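Local atomic coordinates of endoglucanase E-5 (PDB entry 2CKS), a protein that catalyses the endohydrolysis of (1->4)-beta-D-glucosidic linkages in cellulose, lichenin and cereal beta-D-glucans, this chain being its family 5 catalytic domain. Residues His41-Ser46 with His83-Met88; Gly77-Met82 with Phe119-Gln124; Ser63-Glu68 with Thr263-Ser268; Val5-Lys10 with Lys56-Arg61. All coordinates share one frame; numbering follows the deposited sequence.

Contact 1: residues His41-Ser46 with His83-Met88. With ZN (zinc ion), chain D.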
loop_
_atom_site.group_PDB
_atom_site.type_symbol
_atom_site.label_atom_id
_atom_site.label_comp_id
_atom_site.label_asym_id
_atom_site.label_seq_id
_atom_site.Cartn_x
_atom_site.Cartn_y
_atom_site.Cartn_z
ATOM N N HIS A 41 -11.422 14.670 -0.942
ATOM C CA HIS A 41 -12.744 14.801 -1.573
ATOM C C HIS A 41 -13.109 13.643 -2.527
ATOM O O HIS A 41 -14.275 13.510 -2.926
ATOM C CB HIS A 41 -12.895 16.191 -2.252
ATOM C CG HIS A 41 -11.915 16.448 -3.358
ATOM N ND1 HIS A 41 -10.553 16.527 -3.149
ATOM C CD2 HIS A 41 -12.103 16.655 -4.683
ATOM C CE1 HIS A 41 -9.944 16.742 -4.304
ATOM N NE2 HIS A 41 -10.862 16.828 -5.249
ATOM N N CYS A 42 -12.125 12.814 -2.886
ATOM C CA CYS A 42 -12.355 11.615 -3.692
ATOM C C CYS A 42 -12.748 10.398 -2.869
ATOM O O CYS A 42 -13.003 9.337 -3.429
ATOM C CB CYS A 42 -11.102 11.262 -4.493
ATOM S SG CYS A 42 -10.850 12.331 -5.912
ATOM N N LEU A 43 -12.769 10.542 -1.548
ATOM C CA LEU A 43 -13.053 9.422 -0.651
ATOM C C LEU A 43 -14.364 9.693 0.068
ATOM O O LEU A 43 -14.413 10.363 1.079
ATOM C CB LEU A 43 -11.907 9.229 0.343
ATOM C CG LEU A 43 -10.506 9.193 -0.272
ATOM C CD1 LEU A 43 -9.458 9.105 0.818
ATOM C CD2 LEU A 43 -10.381 8.045 -1.236
ATOM N N THR A 44 -15.436 9.189 -0.517
ATOM C CA THR A 44 -16.779 9.424 -0.023
ATOM C C THR A 44 -17.508 8.109 0.142
ATOM O O THR A 44 -17.039 7.053 -0.280
ATOM C CB THR A 44 -17.580 10.324 -1.009
ATOM O OG1 THR A 44 -17.737 9.662 -2.275
ATOM C CG2 THR A 44 -16.837 11.610 -1.347
ATOM N N ASP A 45 -18.681 8.166 0.757
ATOM C CA ASP A 45 -19.527 6.979 0.840
ATOM C C ASP A 45 -19.708 6.395 -0.557
ATOM O O ASP A 45 -19.522 5.199 -0.765
ATOM C CB ASP A 45 -20.891 7.322 1.448
ATOM C CG ASP A 45 -21.945 6.269 1.148
ATOM O OD1 ASP A 45 -21.771 5.101 1.554
ATOM O OD2 ASP A 45 -22.988 6.504 0.500
ATOM N N SER A 46 -20.051 7.243 -1.522
ATOM C CA SER A 46 -20.281 6.776 -2.882
ATOM C C SER A 46 -19.047 6.137 -3.547
ATOM O O SER A 46 -19.144 5.058 -4.136
ATOM C CB SER A 46 -20.805 7.918 -3.743
ATOM O OG SER A 46 -21.225 7.431 -4.992
ATOM N N HIS A 83 -8.901 7.466 11.331
ATOM C CA HIS A 83 -9.819 6.621 12.087
ATOM C C HIS A 83 -11.127 6.453 11.321
ATOM O O HIS A 83 -11.660 5.356 11.221
ATOM C CB HIS A 83 -10.158 7.253 13.433
ATOM C CG HIS A 83 -9.065 7.191 14.455
ATOM N ND1 HIS A 83 -8.347 6.044 14.735
ATOM C CD2 HIS A 83 -8.610 8.136 15.310
ATOM C CE1 HIS A 83 -7.489 6.295 15.708
ATOM N NE2 HIS A 83 -7.630 7.558 16.074
ATOM N N GLN A 84 -11.663 7.561 10.811
ATOM C CA GLN A 84 -12.909 7.527 10.074
ATOM C C GLN A 84 -12.793 6.652 8.835
ATOM O O GLN A 84 -13.675 5.854 8.562
ATOM C CB GLN A 84 -13.322 8.939 9.688
ATOM C CG GLN A 84 -14.677 9.042 9.051
ATOM C CD GLN A 84 -15.049 10.486 8.841
ATOM O OE1 GLN A 84 -14.324 11.221 8.170
ATOM N NE2 GLN A 84 -16.143 10.917 9.458
ATOM N N LEU A 85 -11.685 6.775 8.104
ATOM C CA LEU A 85 -11.511 6.003 6.881
ATOM C C LEU A 85 -11.291 4.518 7.180
ATOM O O LEU A 85 -11.741 3.667 6.436
ATOM C CB LEU A 85 -10.365 6.563 6.045
ATOM C CG LEU A 85 -10.644 7.911 5.360
ATOM C CD1 LEU A 85 -9.326 8.526 4.890
ATOM C CD2 LEU A 85 -11.609 7.751 4.208
ATOM N N ILE A 86 -10.607 4.202 8.271
ATOM C CA ILE A 86 -10.422 2.806 8.665
ATOM C C ILE A 86 -11.773 2.169 8.963
ATOM O O ILE A 86 -12.038 1.050 8.542
ATOM C CB ILE A 86 -9.481 2.694 9.886
ATOM C CG1 ILE A 86 -8.045 3.023 9.471
ATOM C CG2 ILE A 86 -9.512 1.276 10.493
ATOM C CD1 ILE A 86 -7.157 3.376 10.635
ATOM N N ASP A 87 -12.617 2.879 9.704
ATOM C CA ASP A 87 -13.961 2.394 10.010
ATOM C C ASP A 87 -14.816 2.265 8.750
ATOM O O ASP A 87 -15.540 1.296 8.596
ATOM C CB ASP A 87 -14.661 3.311 11.016
ATOM C CG ASP A 87 -14.050 3.234 12.399
ATOM O OD1 ASP A 87 -13.294 2.272 12.666
ATOM O OD2 ASP A 87 -14.267 4.098 13.285
ATOM N N MET A 88 -14.712 3.230 7.840
ATOM C CA MET A 88 -15.493 3.194 6.609
ATOM C C MET A 88 -15.098 1.995 5.758
ATOM O O MET A 88 -15.949 1.292 5.227
ATOM C CB MET A 88 -15.304 4.481 5.805
ATOM C CG MET A 88 -16.031 5.655 6.374
ATOM S SD MET A 88 -15.803 7.140 5.397
ATOM C CE MET A 88 -16.985 6.858 4.055
HETATM ZN ZN ZN D . -22.867 3.622 1.188
#

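Contact 2: residues Gly77-Met82 with Phe119-Gln124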
loop_
_atom_site.group_PDB
_atom_site.type_symbol
_atom_site.label_atom_id
_atom_site.label_comp_id
_atom_site.label_asym_id
_atom_site.label_seq_id
_atom_site.Cartn_x
_atom_site.Cartn_y
_atom_site.Cartn_z
ATOM N N GLY A 77 -6.289 16.429 13.245
ATOM C CA GLY A 77 -7.276 16.331 12.183
ATOM C C GLY A 77 -6.998 15.158 11.249
ATOM O O GLY A 77 -7.910 14.445 10.858
ATOM N N PHE A 78 -5.736 14.964 10.900
ATOM C CA PHE A 78 -5.365 13.854 10.020
ATOM C C PHE A 78 -5.589 12.511 10.697
ATOM O O PHE A 78 -6.072 11.579 10.063
ATOM C CB PHE A 78 -3.929 13.969 9.507
ATOM C CG PHE A 78 -3.785 14.863 8.313
ATOM C CD1 PHE A 78 -3.988 14.376 7.025
ATOM C CD2 PHE A 78 -3.457 16.199 8.473
ATOM C CE1 PHE A 78 -3.864 15.216 5.923
ATOM C CE2 PHE A 78 -3.322 17.033 7.380
ATOM C CZ PHE A 78 -3.524 16.541 6.107
ATOM N N THR A 79 -5.269 12.413 11.983
ATOM C CA THR A 79 -5.484 11.166 12.707
ATOM C C THR A 79 -6.977 10.831 12.779
ATOM O O THR A 79 -7.373 9.688 12.561
ATOM C CB THR A 79 -4.885 11.265 14.115
ATOM O OG1 THR A 79 -3.489 11.568 14.028
ATOM C CG2 THR A 79 -4.948 9.917 14.846
ATOM N N ASP A 80 -7.808 11.831 13.062
ATOM C CA ASP A 80 -9.243 11.605 13.164
ATOM C C ASP A 80 -9.821 11.169 11.822
ATOM O O ASP A 80 -10.686 10.305 11.770
ATOM C CB ASP A 80 -9.971 12.848 13.683
ATOM C CG ASP A 80 -9.812 13.035 15.179
ATOM O OD1 ASP A 80 -9.513 12.046 15.891
ATOM O OD2 ASP A 80 -9.974 14.145 15.728
ATOM N N ARG A 81 -9.328 11.740 10.729
ATOM C CA ARG A 81 -9.795 11.318 9.416
ATOM C C ARG A 81 -9.363 9.878 9.098
ATOM O O ARG A 81 -10.113 9.117 8.478
ATOM C CB ARG A 81 -9.324 12.290 8.347
ATOM C CG ARG A 81 -9.699 11.916 6.929
ATOM C CD ARG A 81 -11.193 11.698 6.707
ATOM N NE ARG A 81 -11.482 11.724 5.280
ATOM C CZ ARG A 81 -12.570 11.233 4.708
ATOM N NH1 ARG A 81 -13.520 10.637 5.417
ATOM N NH2 ARG A 81 -12.702 11.331 3.394
ATOM N N MET A 82 -8.160 9.511 9.519
ATOM C CA MET A 82 -7.683 8.154 9.315
ATOM C C MET A 82 -8.546 7.154 10.086
ATOM O O MET A 82 -8.918 6.124 9.544
ATOM C CB MET A 82 -6.207 8.030 9.686
ATOM C CG MET A 82 -5.267 8.732 8.704
ATOM S SD MET A 82 -5.233 8.044 7.036
ATOM C CE MET A 82 -4.158 6.643 7.279
ATOM N N PHE A 119 1.019 5.763 15.285
ATOM C CA PHE A 119 0.773 4.321 15.289
ATOM C C PHE A 119 0.328 3.807 16.658
ATOM O O PHE A 119 -0.481 2.897 16.726
ATOM C CB PHE A 119 1.978 3.546 14.744
ATOM C CG PHE A 119 2.057 3.537 13.239
ATOM C CD1 PHE A 119 1.072 2.912 12.490
ATOM C CD2 PHE A 119 3.104 4.151 12.570
ATOM C CE1 PHE A 119 1.125 2.912 11.112
ATOM C CE2 PHE A 119 3.168 4.139 11.189
ATOM C CZ PHE A 119 2.181 3.518 10.463
ATOM N N ALA A 120 0.805 4.408 17.740
ATOM C CA ALA A 120 0.312 4.039 19.065
ATOM C C ALA A 120 -1.187 4.293 19.150
ATOM O O ALA A 120 -1.934 3.459 19.643
ATOM C CB ALA A 120 1.030 4.811 20.142
ATOM N N GLU A 121 -1.633 5.446 18.659
ATOM C CA GLU A 121 -3.055 5.769 18.698
ATOM C C GLU A 121 -3.877 4.832 17.800
ATOM O O GLU A 121 -4.929 4.324 18.205
ATOM C CB GLU A 121 -3.315 7.223 18.312
ATOM C CG GLU A 121 -4.809 7.508 18.286
ATOM C CD GLU A 121 -5.192 8.969 18.293
ATOM O OE1 GLU A 121 -6.404 9.224 18.076
ATOM O OE2 GLU A 121 -4.322 9.843 18.504
ATOM N N ILE A 122 -3.393 4.592 16.587
ATOM C CA ILE A 122 -4.114 3.759 15.640
ATOM C C ILE A 122 -4.189 2.328 16.157
ATOM O O ILE A 122 -5.252 1.723 16.166
ATOM C CB ILE A 122 -3.428 3.789 14.261
ATOM C CG1 ILE A 122 -3.473 5.195 13.650
ATOM C CG2 ILE A 122 -4.045 2.741 13.325
ATOM C CD1 ILE A 122 -4.853 5.753 13.357
ATOM N N ALA A 123 -3.060 1.785 16.597
ATOM C CA ALA A 123 -3.031 0.398 17.064
ATOM C C ALA A 123 -3.917 0.168 18.287
ATOM O O ALA A 123 -4.566 -0.870 18.387
ATOM C CB ALA A 123 -1.599 -0.043 17.351
ATOM N N GLN A 124 -3.937 1.117 19.221
ATOM C CA GLN A 124 -4.786 0.977 20.408
ATOM C C GLN A 124 -6.261 1.003 20.010
ATOM O O GLN A 124 -7.028 0.122 20.406
ATOM C CB GLN A 124 -4.496 2.060 21.452
ATOM C CG GLN A 124 -5.150 1.789 22.821
ATOM C CD GLN A 124 -6.567 2.344 22.969
ATOM O OE1 GLN A 124 -7.011 3.187 22.181
ATOM N NE2 GLN A 124 -7.275 1.877 23.996
#

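Contact 3: residues Ser63-Glu68 with Thr263-Ser268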
loop_
_atom_site.group_PDB
_atom_site.type_symbol
_atom_site.label_atom_id
_atom_site.label_comp_id
_atom_site.label_asym_id
_atom_site.label_seq_id
_atom_site.Cartn_x
_atom_site.Cartn_y
_atom_site.Cartn_z
ATOM N N SER A 63 -3.318 6.439 2.102
ATOM C CA SER A 63 -2.016 7.067 1.994
ATOM C C SER A 63 -2.044 8.432 2.650
ATOM O O SER A 63 -2.704 9.349 2.170
ATOM C CB SER A 63 -1.586 7.179 0.531
ATOM O OG SER A 63 -1.380 5.884 -0.019
ATOM N N MET A 64 -1.340 8.543 3.761
ATOM C CA MET A 64 -1.246 9.790 4.503
ATOM C C MET A 64 0.179 10.322 4.442
ATOM O O MET A 64 1.070 9.829 5.133
ATOM C CB MET A 64 -1.649 9.568 5.958
ATOM C CG MET A 64 -1.659 10.849 6.808
ATOM S SD MET A 64 -2.123 10.528 8.504
ATOM C CE MET A 64 -0.608 9.758 9.105
ATOM N N TYR A 65 0.395 11.323 3.597
ATOM C CA TYR A 65 1.659 12.038 3.568
ATOM C C TYR A 65 1.872 12.727 4.910
ATOM O O TYR A 65 0.920 13.070 5.602
ATOM C CB TYR A 65 1.665 13.106 2.489
ATOM C CG TYR A 65 1.854 12.648 1.065
ATOM C CD1 TYR A 65 0.887 11.893 0.418
ATOM C CD2 TYR A 65 2.985 13.015 0.350
ATOM C CE1 TYR A 65 1.035 11.510 -0.897
ATOM C CE2 TYR A 65 3.147 12.630 -0.974
ATOM C CZ TYR A 65 2.165 11.881 -1.587
ATOM O OH TYR A 65 2.307 11.488 -2.900
ATOM N N ILE A 66 3.136 12.905 5.272
ATOM C CA ILE A 66 3.498 13.534 6.539
ATOM C C ILE A 66 3.945 14.970 6.279
ATOM O O ILE A 66 3.425 15.903 6.881
ATOM C CB ILE A 66 4.601 12.708 7.253
ATOM C CG1 ILE A 66 4.293 11.200 7.191
ATOM C CG2 ILE A 66 4.768 13.202 8.692
ATOM C CD1 ILE A 66 2.966 10.796 7.751
ATOM N N GLN A 67 4.894 15.121 5.365
ATOM C CA GLN A 67 5.251 16.413 4.807
ATOM C C GLN A 67 4.302 16.711 3.635
ATOM O O GLN A 67 3.244 16.096 3.535
ATOM C CB GLN A 67 6.729 16.415 4.412
ATOM C CG GLN A 67 7.658 16.562 5.619
ATOM C CD GLN A 67 7.696 15.338 6.528
ATOM O OE1 GLN A 67 7.944 14.223 6.068
ATOM N NE2 GLN A 67 7.461 15.550 7.819
ATOM N N GLU A 68 4.641 17.682 2.786
ATOM C CA GLU A 68 3.826 18.031 1.615
ATOM C C GLU A 68 2.376 18.347 2.007
ATOM O O GLU A 68 1.425 17.898 1.367
ATOM C CB GLU A 68 3.934 16.938 0.541
ATOM C CG GLU A 68 5.385 16.651 0.160
ATOM C CD GLU A 68 5.549 15.642 -0.957
ATOM O OE1 GLU A 68 4.992 15.859 -2.062
ATOM O OE2 GLU A 68 6.246 14.628 -0.732
ATOM N N THR A 263 -1.848 -2.975 -4.329
ATOM C CA THR A 263 -2.748 -1.830 -4.369
ATOM C C THR A 263 -2.208 -0.836 -5.383
ATOM O O THR A 263 -1.102 -0.318 -5.214
ATOM C CB THR A 263 -2.892 -1.162 -2.963
ATOM O OG1 THR A 263 -1.618 -1.055 -2.308
ATOM C CG2 THR A 263 -3.738 -2.007 -2.045
ATOM N N LYS A 264 -2.987 -0.555 -6.427
ATOM C CA LYS A 264 -2.534 0.315 -7.500
ATOM C C LYS A 264 -2.648 1.787 -7.109
ATOM O O LYS A 264 -3.605 2.201 -6.458
ATOM C CB LYS A 264 -3.331 0.069 -8.786
ATOM C CG LYS A 264 -2.925 0.989 -9.932
ATOM C CD LYS A 264 -3.571 0.638 -11.241
ATOM C CE LYS A 264 -2.937 1.423 -12.365
ATOM N NZ LYS A 264 -3.003 2.896 -12.137
ATOM N N TRP A 265 -1.661 2.564 -7.538
ATOM C CA TRP A 265 -1.664 4.012 -7.401
ATOM C C TRP A 265 -2.370 4.567 -8.638
ATOM O O TRP A 265 -1.896 4.330 -9.747
ATOM C CB TRP A 265 -0.208 4.470 -7.392
ATOM C CG TRP A 265 0.056 5.893 -7.038
ATOM C CD1 TRP A 265 0.506 6.862 -7.878
ATOM C CD2 TRP A 265 -0.026 6.500 -5.736
ATOM N NE1 TRP A 265 0.666 8.043 -7.196
ATOM C CE2 TRP A 265 0.352 7.848 -5.881
ATOM C CE3 TRP A 265 -0.403 6.045 -4.466
ATOM C CZ2 TRP A 265 0.377 8.737 -4.809
ATOM C CZ3 TRP A 265 -0.386 6.931 -3.404
ATOM C CH2 TRP A 265 0.008 8.263 -3.586
ATOM N N ASN A 266 -3.494 5.274 -8.518
ATOM C CA ASN A 266 -4.191 5.596 -7.273
ATOM C C ASN A 266 -5.684 5.867 -7.554
ATOM O O ASN A 266 -6.074 6.076 -8.710
ATOM C CB ASN A 266 -3.549 6.821 -6.620
ATOM C CG ASN A 266 -3.615 8.055 -7.502
ATOM O OD1 ASN A 266 -4.653 8.714 -7.583
ATOM N ND2 ASN A 266 -2.513 8.358 -8.195
ATOM N N TYR A 267 -6.487 5.874 -6.486
ATOM C CA TYR A 267 -7.937 6.073 -6.525
ATOM C C TYR A 267 -8.267 7.553 -6.287
ATOM O O TYR A 267 -8.645 7.965 -5.175
ATOM C CB TYR A 267 -8.591 5.199 -5.445
ATOM C CG TYR A 267 -10.045 4.871 -5.680
ATOM C CD1 TYR A 267 -10.437 4.045 -6.737
ATOM C CD2 TYR A 267 -11.032 5.370 -4.836
ATOM C CE1 TYR A 267 -11.771 3.723 -6.940
ATOM C CE2 TYR A 267 -12.377 5.056 -5.044
ATOM C CZ TYR A 267 -12.736 4.236 -6.096
ATOM O OH TYR A 267 -14.067 3.943 -6.300
ATOM N N SER A 268 -8.049 8.358 -7.317
ATOM C CA SER A 268 -8.309 9.801 -7.278
ATOM C C SER A 268 -8.576 10.291 -8.690
ATOM O O SER A 268 -8.429 9.542 -9.653
ATOM C CB SER A 268 -7.122 10.569 -6.695
ATOM O OG SER A 268 -6.150 10.857 -7.684
#

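Contact 4: residues Val5-Lys10 with Lys56-Arg61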
loop_
_atom_site.group_PDB
_atom_site.type_symbol
_atom_site.label_atom_id
_atom_site.label_comp_id
_atom_site.label_asym_id
_atom_site.label_seq_id
_atom_site.Cartn_x
_atom_site.Cartn_y
_atom_site.Cartn_z
ATOM N N VAL A 5 -13.086 -9.499 3.778
ATOM C CA VAL A 5 -12.750 -9.659 5.188
ATOM C C VAL A 5 -13.448 -10.878 5.787
ATOM O O VAL A 5 -12.858 -11.613 6.582
ATOM C CB VAL A 5 -13.056 -8.378 5.986
ATOM C CG1 VAL A 5 -12.923 -8.622 7.483
ATOM C CG2 VAL A 5 -12.112 -7.261 5.570
ATOM N N GLU A 6 -14.687 -11.119 5.392
ATOM C CA GLU A 6 -15.407 -12.285 5.900
ATOM C C GLU A 6 -14.851 -13.586 5.363
ATOM O O GLU A 6 -14.858 -14.608 6.065
ATOM C CB GLU A 6 -16.879 -12.170 5.555
ATOM C CG GLU A 6 -17.564 -11.157 6.451
ATOM C CD GLU A 6 -18.801 -10.534 5.838
ATOM O OE1 GLU A 6 -19.297 -9.554 6.446
ATOM O OE2 GLU A 6 -19.276 -11.009 4.776
ATOM N N ARG A 7 -14.378 -13.553 4.125
ATOM C CA ARG A 7 -13.922 -14.754 3.450
ATOM C C ARG A 7 -12.521 -15.185 3.870
ATOM O O ARG A 7 -12.238 -16.374 3.914
ATOM C CB ARG A 7 -14.008 -14.579 1.937
ATOM C CG ARG A 7 -15.439 -14.652 1.458
ATOM C CD ARG A 7 -15.617 -14.599 -0.043
ATOM N NE ARG A 7 -15.162 -13.334 -0.598
ATOM C CZ ARG A 7 -14.035 -13.167 -1.285
ATOM N NH1 ARG A 7 -13.207 -14.178 -1.510
ATOM N NH2 ARG A 7 -13.727 -11.964 -1.740
ATOM N N TYR A 8 -11.655 -14.232 4.202
ATOM C CA TYR A 8 -10.273 -14.561 4.554
ATOM C C TYR A 8 -9.957 -14.360 6.030
ATOM O O TYR A 8 -8.987 -14.923 6.540
ATOM C CB TYR A 8 -9.302 -13.760 3.696
ATOM C CG TYR A 8 -9.531 -13.900 2.211
ATOM C CD1 TYR A 8 -9.578 -15.154 1.603
ATOM C CD2 TYR A 8 -9.694 -12.771 1.407
ATOM C CE1 TYR A 8 -9.778 -15.280 0.236
ATOM C CE2 TYR A 8 -9.897 -12.890 0.045
ATOM C CZ TYR A 8 -9.938 -14.139 -0.534
ATOM O OH TYR A 8 -10.134 -14.266 -1.890
ATOM N N GLY A 9 -10.747 -13.544 6.721
ATOM C CA GLY A 9 -10.591 -13.370 8.152
ATOM C C GLY A 9 -9.299 -12.695 8.565
ATOM O O GLY A 9 -8.805 -11.777 7.912
ATOM N N LYS A 10 -8.743 -13.180 9.666
ATOM C CA LYS A 10 -7.564 -12.605 10.280
ATOM C C LYS A 10 -6.321 -13.051 9.519
ATOM O O LYS A 10 -5.710 -14.079 9.829
ATOM C CB LYS A 10 -7.502 -13.064 11.731
ATOM C CG LYS A 10 -6.438 -12.417 12.569
ATOM C CD LYS A 10 -6.325 -13.174 13.886
ATOM C CE LYS A 10 -5.739 -12.313 14.960
ATOM N NZ LYS A 10 -6.075 -12.814 16.315
ATOM N N LYS A 56 -14.914 -4.617 -6.719
ATOM C CA LYS A 56 -14.575 -5.867 -6.027
ATOM C C LYS A 56 -13.154 -5.871 -5.486
ATOM O O LYS A 56 -12.489 -6.901 -5.479
ATOM C CB LYS A 56 -14.791 -7.102 -6.926
ATOM C CG LYS A 56 -16.156 -7.168 -7.581
ATOM C CD LYS A 56 -17.282 -7.071 -6.564
ATOM C CE LYS A 56 -18.572 -7.694 -7.084
ATOM N NZ LYS A 56 -19.740 -7.371 -6.214
ATOM N N ALA A 57 -12.674 -4.712 -5.050
ATOM C CA ALA A 57 -11.380 -4.637 -4.370
ATOM C C ALA A 57 -11.426 -5.430 -3.071
ATOM O O ALA A 57 -12.453 -5.465 -2.408
ATOM C CB ALA A 57 -11.024 -3.203 -4.083
ATOM N N ASP A 58 -10.308 -6.064 -2.727
ATOM C CA ASP A 58 -10.129 -6.733 -1.435
ATOM C C ASP A 58 -9.634 -5.801 -0.334
ATOM O O ASP A 58 -9.826 -6.061 0.851
ATOM C CB ASP A 58 -9.080 -7.835 -1.552
ATOM C CG ASP A 58 -9.457 -8.910 -2.521
ATOM O OD1 ASP A 58 -10.586 -9.430 -2.396
ATOM O OD2 ASP A 58 -8.690 -9.307 -3.435
ATOM N N ILE A 59 -8.962 -4.731 -0.743
ATOM C CA ILE A 59 -8.125 -3.956 0.158
ATOM C C ILE A 59 -7.992 -2.525 -0.363
ATOM O O ILE A 59 -8.017 -2.281 -1.580
ATOM C CB ILE A 59 -6.751 -4.680 0.275
ATOM C CG1 ILE A 59 -5.827 -4.041 1.309
ATOM C CG2 ILE A 59 -6.050 -4.764 -1.064
ATOM C CD1 ILE A 59 -4.721 -4.995 1.759
ATOM N N ILE A 60 -7.882 -1.591 0.570
ATOM C CA ILE A 60 -7.635 -0.186 0.272
ATOM C C ILE A 60 -6.448 0.256 1.113
ATOM O O ILE A 60 -6.371 -0.036 2.308
ATOM C CB ILE A 60 -8.881 0.699 0.553
ATOM C CG1 ILE A 60 -8.614 2.153 0.126
ATOM C CG2 ILE A 60 -9.306 0.647 2.005
ATOM C CD1 ILE A 60 -9.826 3.024 0.105
ATOM N N ARG A 61 -5.523 0.951 0.478
ATOM C CA ARG A 61 -4.411 1.561 1.175
ATOM C C ARG A 61 -4.715 3.039 1.364
ATOM O O ARG A 61 -4.994 3.758 0.397
ATOM C CB ARG A 61 -3.151 1.355 0.363
ATOM C CG ARG A 61 -1.913 2.057 0.865
ATOM C CD ARG A 61 -0.844 1.821 -0.126
ATOM N NE ARG A 61 0.509 2.208 0.205
ATOM C CZ ARG A 61 1.237 3.066 -0.507
ATOM N NH1 ARG A 61 0.731 3.759 -1.521
ATOM N NH2 ARG A 61 2.491 3.251 -0.180
HETATM O O HOH W 1 -11.082 -11.958 -3.210
#

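Contact 1: residues His41-Ser46 with His83-Met88
L43 and L85 meet methyl against methyl, their side chains crossing at about a right angle. L43 CB lies 4.1 Å from L85 CD2. From there CG turns beside the backbone N (chi1 -49°), and this carries the branch forward until L43 CD1 reaches L85 CD1, also at 4.1 Å. The fold is a (beta/alpha)8 TIM barrel, and the contact lies in its outer shell: L43 sits in the link leading into helix 45-54, while L85 belongs to helix 75-90, the next long helix along the chain. L85 also rests on L62 of strand 59-65, so the leucine pair reaches inward to the barrel wall. Further along, M88 bends at chi3 (80°) and lays its CE methyl against the first turn of helix 45-54, 3.9 Å from D45 N. The D45 carboxylate takes no part in this packing and turns to the metal: in the conformer modelled here OD1 binds a zinc ion at 1.9 Å, with D49 as a second protein ligand, and is hydrogen-bonded to R92.

Contact 2: residues Gly77-Met82 with Phe119-Gln124
The van der Waals packing of this contact centres on one methyl group, T79 CG2. It sits almost directly above the face of the E121 carboxylate, 3.6 Å from E121 CD and about as far from both oxygens. The apolar touch is with I122, which offers the end of its side chain, I122 CD1 lying 4.4 Å from T79 CG2. Torsions on both partners set this up. CG2 of T79 stands anti to the backbone N, pointing across to the other helix, while E121 runs out extended from a CG that is likewise anti to its own N (chi1 177°). These are two successive helices of the TIM barrel shell, 75-90 and 112-126; within segments 77-82 and 119-124 the CA atoms of T79 and I122 are nearest, 8.1 Å apart. On its inner side I122 packs on Y134 of strand 132-135, tying this part of the shell to the barrel wall. The polar groups are served from within or beside the two helices. T79 OG1 turns back to the carbonyl of P75 in its own helix. The carboxylate of E121 takes a salt bridge from R76 and a hydrogen bond from H83. D80 OD1 stands 4.7 Å from E121 OE1, a like-charged pair, but R76 forms salt bridges with both acids and probably offsets their repulsion.

Contact 3: residues Ser63-Glu68 with Thr263-Ser268
S63 OG is held by hydrogen bonds to D99 and S32, and in that position it meets W265 at the ring edge, near the indole plane, 3.7 Å from W265 CZ3. The same six-membered ring receives Y65: its OH lies 3.9 Å from W265 CZ2, and Y65 CE1 adds an apolar touch on W265 CH2. The two aromatic side chains approach obliquely. W265 reaches them because its CG is anti to the backbone N (chi1 -170°), throwing the indole across the mouth of the barrel from strand 262-265 towards strand 59-65. The peptide bond between W265 and N266 is cis, a feature well known after the eighth strand of family 5 TIM barrels, and N266 CB lies 3.6 Å above one indole face. K264 NZ, in the conformer given, donates to W265 O at 3.0 Å, from above the carbonyl plane, while S268 OG donates to N266 OD1 at 2.6 Å. The side chains of W265 and E231, the nucleophile by similarity, approach to about 4 Å at their nearest atoms. With an alanine in place of W265, S63 and Y65 would probably lose the surface they pack on, and a gap would be likely to open beside E231. The packing of S63 and Y65 against the indole thus probably helps to hold this wall of the active site in place.

Contact 4: residues Val5-Lys10 with Lys56-Arg61
Helix 4-8 closes with a G9 N to V5 O bond and G9 turns off at positive phi (67°); R7 and Y8, in the last turn, face D58, the residue just before strand 59-65. R7 bends at chi3 (-63°), which brings NH2 to 4.1 Å from D58 OD1, with the guanidinium and carboxylate planes 55° apart. That is too long for a salt bridge, and a water closes the gap: it accepts from R7 NH2 at 3.0 Å and donates to D58 OD1 at 2.7 Å. Y8 lies alongside, its ring edge towards D58, and Y8 OH takes a weak bond from R7 NH1. The other carboxylate oxygen, D58 OD2, is hydrogen-bonded to R29 N on the neighbouring strand. This is the N-terminal end of the barrel strands, away from the glutamates assigned by similarity as catalytic. The N-terminal helix is thus joined to the barrel floor through a bridging water, and the positive charge of R7 probably steadies the buried D58 carboxylate across it.

All four contacts attach to one TIM barrel around its second strand-helix unit. Contacts 1 and 2 share helix 75-90, lie about 14 Å apart between centres and meet where I86 packs on I122 and R81 probably hydrogen-bonds the carbonyl of L43. Contacts 3 and 4 share strand 59-65 near its two ends, about 19 Å apart between centres, touching where R61 and I59 pack on T263. M64 of contact 3 reaches M82 and F78 of contact 2. Along the chain contact 4 closes before contacts 2 and 3 open, contact 2 falls between the segments of contact 3, and contact 1 alternates with all three. Shell, floor and catalytic mouth thus connect through one beta-alpha unit.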